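Local atomic coordinates of penicillin-binding protein 1A (Mycobacterium tuberculosis, PDB entry 5CXW), a protein that builds and cross-links peptidoglycan for the mycobacterial cell wall, this chain holding its penicillin-sensitive transpeptidase domain. Residues A89-V101 / G293-W307. Residues are numbered along the deposited sequence; the frame is centred on the assembly and turned at random.
Sequences AQAGLQTGSSFKV and GTTQFGDTTANKDAW. With 35P ((2R,4S)-5,5-dimethyl-2-{(1R)-2-oxo-1-[(phenoxyacetyl)amino]ethyl}-1,3-thiazolidine-4-carboxylic acid), chain C; PEG (di(hydroxyethyl)ether), chain D.
Trp-307 packs against the backbone of Gln-94 and Thr-95. Trp-307 NE1 gives Gln-94 O a bent hydrogen bond (2.8 Å), arriving in the carbonyl plane on a lone pair, while the oxygen stands 23° out of the indole plane. Thr-95 CA sits over one face toward the rim, and its methyl CG2 makes an off-centre CH-pi contact with the six-membered ring; indole suits the place, offering a flat apolar face and one N-H. Gln-94, extended beyond CG, meets Lys-304 at about a right angle. The lysine, bent at chi3 and chi4, curls back so that Lys-304 NZ reaches both Gln-94 OE1 (2.8 Å) and, as a salt bridge, Asp-305 OD1. That oxygen also accepts Thr-295 OG1 on its anti lone pair, the lysine taking the syn one, which should steady the carboxylate charge. A chi1 of 67° sets this hydroxyl between backbone N and carbonyl carbon, leaving Thr-295 CG2 to face Gly-96 N (3.6 Å). A CB on Gly-293 would clash with Thr-95 O and Ser-98 N; Gly-96 has positive phi and little room beside Thr-295 CG2. Ser-97 N and Thr-294 N donate to the penicilloyl carbonyl O17 (2.7 and 2.9 Å), forming the oxyanion hole; Ser-97 OG carries the acyl bond. Strand 289-296 edges the five-stranded antiparallel sheet, paired with 303-312; strand 93-94 pairs with 208-209. Helix 211-222 covers Ser-98 and Trp-307 through Met-214 and Val-211, and 89-101 leads into helix 100-109.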
loop_
_atom_site.group_PDB
_atom_site.type_symbol
_atom_site.label_atom_id
_atom_site.label_comp_id
_atom_site.label_asym_id
_atom_site.label_seq_id
_atom_site.Cartn_x
_atom_site.Cartn_y
_atom_site.Cartn_z
ATOM N N ALA A 89 4.551 -7.814 -7.892
ATOM C CA ALA A 89 3.515 -6.825 -7.657
ATOM C C ALA A 89 2.107 -7.424 -7.613
ATOM O O ALA A 89 1.165 -6.727 -7.219
ATOM C CB ALA A 89 3.555 -5.703 -8.718
ATOM N N GLN A 90 1.987 -8.669 -8.031
ATOM C CA GLN A 90 0.761 -9.424 -8.042
ATOM C C GLN A 90 0.715 -10.545 -7.024
ATOM O O GLN A 90 -0.365 -11.156 -6.845
ATOM C CB GLN A 90 0.525 -10.023 -9.433
ATOM C CG GLN A 90 0.303 -8.975 -10.515
ATOM C CD GLN A 90 -1.019 -8.231 -10.388
ATOM O OE1 GLN A 90 -2.028 -8.785 -9.917
ATOM N NE2 GLN A 90 -1.035 -6.970 -10.792
ATOM N N ALA A 91 1.829 -10.787 -6.336
ATOM C CA ALA A 91 1.922 -11.875 -5.369
ATOM C C ALA A 91 1.105 -11.606 -4.139
ATOM O O ALA A 91 0.993 -10.446 -3.692
ATOM C CB ALA A 91 3.389 -12.093 -4.988
ATOM N N GLY A 92 0.485 -12.629 -3.560
ATOM C CA GLY A 92 -0.170 -12.402 -2.239
ATOM C C GLY A 92 0.857 -12.338 -1.121
ATOM O O GLY A 92 1.631 -13.313 -0.907
ATOM N N LEU A 93 0.942 -11.199 -0.456
ATOM C CA LEU A 93 1.960 -10.924 0.508
ATOM C C LEU A 93 1.383 -10.435 1.832
ATOM O O LEU A 93 0.476 -9.631 1.836
ATOM C CB LEU A 93 2.940 -9.900 -0.061
ATOM C CG LEU A 93 3.732 -10.314 -1.306
ATOM C CD1 LEU A 93 4.472 -9.125 -1.936
ATOM C CD2 LEU A 93 4.717 -11.443 -0.958
ATOM N N GLN A 94 1.999 -10.825 2.952
ATOM C CA GLN A 94 1.641 -10.208 4.232
ATOM C C GLN A 94 2.131 -8.770 4.254
ATOM O O GLN A 94 3.254 -8.478 3.815
ATOM C CB GLN A 94 2.244 -10.961 5.437
ATOM C CG GLN A 94 1.780 -12.415 5.478
ATOM C CD GLN A 94 2.312 -13.084 6.703
ATOM O OE1 GLN A 94 3.513 -13.175 6.870
ATOM N NE2 GLN A 94 1.443 -13.544 7.566
ATOM N N THR A 95 1.291 -7.881 4.746
ATOM C CA THR A 95 1.553 -6.420 4.752
ATOM C C THR A 95 2.080 -5.847 6.051
ATOM O O THR A 95 2.531 -4.655 6.089
ATOM C CB THR A 95 0.247 -5.678 4.391
ATOM O OG1 THR A 95 -0.778 -6.110 5.283
ATOM C CG2 THR A 95 -0.128 -5.996 2.978
ATOM N N GLY A 96 1.985 -6.643 7.144
ATOM C CA GLY A 96 2.405 -6.181 8.426
ATOM C C GLY A 96 1.669 -4.904 8.784
ATOM O O GLY A 96 0.498 -4.740 8.447
ATOM N N SER A 97 2.385 -3.998 9.446
ATOM C CA SER A 97 1.780 -2.808 10.032
ATOM C C SER A 97 1.257 -1.820 9.013
ATOM O O SER A 97 0.556 -0.880 9.413
ATOM C CB SER A 97 2.767 -2.090 10.904
ATOM O OG SER A 97 3.132 -2.903 12.038
ATOM N N SER A 98 1.533 -2.006 7.725
ATOM C CA SER A 98 0.970 -1.101 6.733
ATOM C C SER A 98 -0.547 -1.261 6.671
ATOM O O SER A 98 -1.252 -0.373 6.166
ATOM C CB SER A 98 1.626 -1.262 5.371
ATOM O OG SER A 98 1.420 -2.530 4.792
ATOM N N PHE A 99 -1.059 -2.382 7.206
ATOM C CA PHE A 99 -2.482 -2.630 7.182
ATOM C C PHE A 99 -3.208 -1.883 8.323
ATOM O O PHE A 99 -4.471 -1.767 8.288
ATOM C CB PHE A 99 -2.776 -4.122 7.299
ATOM C CG PHE A 99 -3.887 -4.561 6.385
ATOM C CD1 PHE A 99 -3.666 -4.599 5.034
ATOM C CD2 PHE A 99 -5.135 -4.895 6.859
ATOM C CE1 PHE A 99 -4.649 -4.943 4.166
ATOM C CE2 PHE A 99 -6.131 -5.285 5.967
ATOM C CZ PHE A 99 -5.889 -5.291 4.635
ATOM N N LYS A 100 -2.461 -1.322 9.299
ATOM C CA LYS A 100 -3.094 -0.655 10.416
ATOM C C LYS A 100 -3.985 0.517 9.996
ATOM O O LYS A 100 -4.916 0.894 10.733
ATOM C CB LYS A 100 -2.053 -0.112 11.436
ATOM C CG LYS A 100 -1.360 -1.204 12.212
ATOM C CD LYS A 100 -0.275 -0.698 13.132
ATOM C CE LYS A 100 0.372 -1.888 13.778
ATOM N NZ LYS A 100 1.516 -1.472 14.514
ATOM N N VAL A 101 -3.634 1.160 8.887
ATOM C CA VAL A 101 -4.379 2.333 8.414
ATOM C C VAL A 101 -5.819 1.968 8.195
ATOM O O VAL A 101 -6.699 2.809 8.349
ATOM C CB VAL A 101 -3.771 3.025 7.157
ATOM C CG1 VAL A 101 -2.341 3.379 7.400
ATOM C CG2 VAL A 101 -3.978 2.190 5.901
ATOM N N GLY A 293 5.733 -1.071 7.172
ATOM C CA GLY A 293 5.392 -2.372 7.745
ATOM C C GLY A 293 6.577 -3.302 7.767
ATOM O O GLY A 293 7.392 -3.232 6.870
ATOM N N THR A 294 6.648 -4.185 8.759
ATOM C CA THR A 294 7.702 -5.194 8.824
ATOM C C THR A 294 7.078 -6.453 9.442
ATOM O O THR A 294 6.527 -6.386 10.529
ATOM C CB THR A 294 8.855 -4.761 9.725
ATOM O OG1 THR A 294 9.367 -3.455 9.376
ATOM C CG2 THR A 294 9.985 -5.776 9.588
ATOM N N THR A 295 7.068 -7.544 8.682
ATOM C CA THR A 295 6.537 -8.838 9.178
ATOM C C THR A 295 7.615 -9.697 9.824
ATOM O O THR A 295 8.814 -9.603 9.519
ATOM C CB THR A 295 5.829 -9.624 8.085
ATOM O OG1 THR A 295 6.755 -10.039 7.130
ATOM C CG2 THR A 295 4.815 -8.786 7.348
ATOM N N GLN A 296 7.153 -10.564 10.714
ATOM C CA GLN A 296 8.004 -11.532 11.371
ATOM C C GLN A 296 8.242 -12.758 10.512
ATOM O O GLN A 296 7.324 -13.300 9.886
ATOM C CB GLN A 296 7.311 -11.994 12.678
ATOM C CG GLN A 296 8.002 -13.102 13.433
ATOM C CD GLN A 296 7.291 -13.362 14.755
ATOM O OE1 GLN A 296 6.055 -13.170 14.872
ATOM N NE2 GLN A 296 8.046 -13.865 15.750
ATOM N N PHE A 297 9.483 -13.250 10.559
ATOM C CA PHE A 297 9.826 -14.491 9.969
ATOM C C PHE A 297 9.528 -15.622 10.969
ATOM O O PHE A 297 10.134 -15.695 12.051
ATOM C CB PHE A 297 11.308 -14.546 9.543
ATOM C CG PHE A 297 11.605 -15.828 8.842
ATOM C CD1 PHE A 297 11.224 -15.979 7.523
ATOM C CD2 PHE A 297 12.114 -16.900 9.520
ATOM C CE1 PHE A 297 11.379 -17.169 6.866
ATOM C CE2 PHE A 297 12.282 -18.106 8.871
ATOM C CZ PHE A 297 11.886 -18.250 7.551
ATOM N N GLY A 298 8.570 -16.469 10.618
ATOM C CA GLY A 298 8.178 -17.579 11.531
ATOM C C GLY A 298 7.882 -17.128 12.969
ATOM O O GLY A 298 7.097 -16.197 13.228
ATOM N N ASP A 299 8.513 -17.815 13.910
ATOM C CA ASP A 299 8.444 -17.461 15.299
ATOM C C ASP A 299 9.804 -16.995 15.729
ATOM O O ASP A 299 10.124 -17.075 16.908
ATOM C CB ASP A 299 7.968 -18.681 16.127
ATOM C CG ASP A 299 8.973 -19.864 16.110
ATOM O OD1 ASP A 299 10.021 -19.854 15.362
ATOM O OD2 ASP A 299 8.728 -20.835 16.888
ATOM N N THR A 300 10.611 -16.488 14.777
ATOM C CA THR A 300 11.978 -16.055 15.059
ATOM C C THR A 300 11.975 -14.592 15.446
ATOM O O THR A 300 10.937 -13.940 15.479
ATOM C CB THR A 300 12.873 -16.253 13.842
ATOM O OG1 THR A 300 12.616 -15.243 12.850
ATOM C CG2 THR A 300 12.688 -17.670 13.226
ATOM N N THR A 301 13.162 -14.051 15.732
ATOM C CA THR A 301 13.300 -12.608 16.026
ATOM C C THR A 301 13.548 -11.756 14.758
ATOM O O THR A 301 13.710 -10.547 14.837
ATOM C CB THR A 301 14.513 -12.409 16.937
ATOM O OG1 THR A 301 15.672 -12.868 16.251
ATOM C CG2 THR A 301 14.356 -13.245 18.186
ATOM N N ALA A 302 13.576 -12.410 13.598
ATOM C CA ALA A 302 13.952 -11.796 12.337
ATOM C C ALA A 302 12.727 -11.456 11.450
ATOM O O ALA A 302 11.586 -11.825 11.779
ATOM C CB ALA A 302 14.914 -12.739 11.630
ATOM N N ASN A 303 12.984 -10.746 10.356
ATOM C CA ASN A 303 11.954 -10.118 9.515
ATOM C C ASN A 303 11.759 -10.930 8.244
ATOM O O ASN A 303 12.683 -11.611 7.837
ATOM C CB ASN A 303 12.360 -8.689 9.142
ATOM C CG ASN A 303 12.504 -7.808 10.381
ATOM O OD1 ASN A 303 11.928 -8.111 11.441
ATOM N ND2 ASN A 303 13.250 -6.722 10.245
ATOM N N LYS A 304 10.611 -10.794 7.605
ATOM C CA LYS A 304 10.295 -11.522 6.415
ATOM C C LYS A 304 9.952 -10.639 5.244
ATOM O O LYS A 304 10.503 -10.820 4.165
ATOM C CB LYS A 304 9.166 -12.523 6.656
ATOM C CG LYS A 304 8.823 -13.365 5.424
ATOM C CD LYS A 304 7.950 -14.562 5.762
ATOM C CE LYS A 304 6.528 -14.150 6.177
ATOM N NZ LYS A 304 5.628 -13.699 5.037
ATOM N N ASP A 305 9.074 -9.675 5.461
ATOM C CA ASP A 305 8.629 -8.737 4.439
ATOM C C ASP A 305 8.768 -7.335 5.004
ATOM O O ASP A 305 8.538 -7.099 6.191
ATOM C CB ASP A 305 7.155 -8.870 4.053
ATOM C CG ASP A 305 6.722 -10.284 3.771
ATOM O OD1 ASP A 305 6.377 -10.997 4.716
ATOM O OD2 ASP A 305 6.736 -10.666 2.565
ATOM N N ALA A 306 9.139 -6.404 4.160
ATOM C CA ALA A 306 9.325 -5.027 4.563
ATOM C C ALA A 306 8.618 -4.130 3.597
ATOM O O ALA A 306 8.750 -4.303 2.397
ATOM C CB ALA A 306 10.794 -4.725 4.650
ATOM N N TRP A 307 7.845 -3.174 4.098
ATOM C CA TRP A 307 7.012 -2.327 3.298
ATOM C C TRP A 307 7.145 -0.822 3.589
ATOM O O TRP A 307 7.291 -0.414 4.760
ATOM C CB TRP A 307 5.540 -2.622 3.588
ATOM C CG TRP A 307 5.004 -3.936 3.140
ATOM C CD1 TRP A 307 5.183 -5.166 3.744
ATOM C CD2 TRP A 307 4.237 -4.162 1.956
ATOM N NE1 TRP A 307 4.515 -6.146 2.993
ATOM C CE2 TRP A 307 3.894 -5.545 1.930
ATOM C CE3 TRP A 307 3.739 -3.317 0.942
ATOM C CZ2 TRP A 307 3.117 -6.090 0.942
ATOM C CZ3 TRP A 307 2.931 -3.868 -0.068
ATOM C CH2 TRP A 307 2.641 -5.257 -0.065
HETATM C C24 35P C . 8.143 -9.683 15.791
HETATM C C23 35P C . 9.155 -10.635 15.876
HETATM C C22 35P C . 10.127 -10.700 14.903
HETATM C C21 35P C . 10.127 -9.819 13.832
HETATM C C20 35P C . 9.139 -8.864 13.728
HETATM C C19 35P C . 8.139 -8.786 14.727
HETATM O O1 35P C . 7.133 -7.851 14.700
HETATM C C2 35P C . 7.234 -6.763 13.786
HETATM C C3 35P C . 6.197 -5.733 14.142
HETATM O O18 35P C . 5.794 -5.643 15.294
HETATM N N4 35P C . 5.819 -4.967 13.130
HETATM C C5 35P C . 4.873 -3.878 13.312
HETATM C C6 35P C . 4.233 -3.631 12.008
HETATM O O17 35P C . 4.696 -3.975 10.901
HETATM C C8 35P C . 5.526 -2.513 13.805
HETATM N N7 35P C . 5.685 -1.817 12.560
HETATM S S11 35P C . 7.084 -2.530 14.511
HETATM C C10 35P C . 7.963 -1.765 13.232
HETATM C C12 35P C . 9.278 -2.496 12.968
HETATM C C15 35P C . 8.309 -0.327 13.509
HETATM C C9 35P C . 7.025 -1.914 12.029
HETATM C C13 35P C . 7.158 -0.986 10.862
HETATM O O14 35P C . 6.374 0.013 10.844
HETATM O O16 35P C . 7.987 -1.292 9.979
HETATM O O2 PEG D . 3.638 -15.938 5.072
HETATM C C3 PEG D . 2.926 -16.635 4.059
HETATM C C4 PEG D . 2.084 -15.636 3.317
HETATM O O4 PEG D . 0.757 -15.769 3.786
HETATM O O HOH W 1 4.416 -12.452 2.752
HETATM O O HOH W 2 4.585 -13.131 9.351
#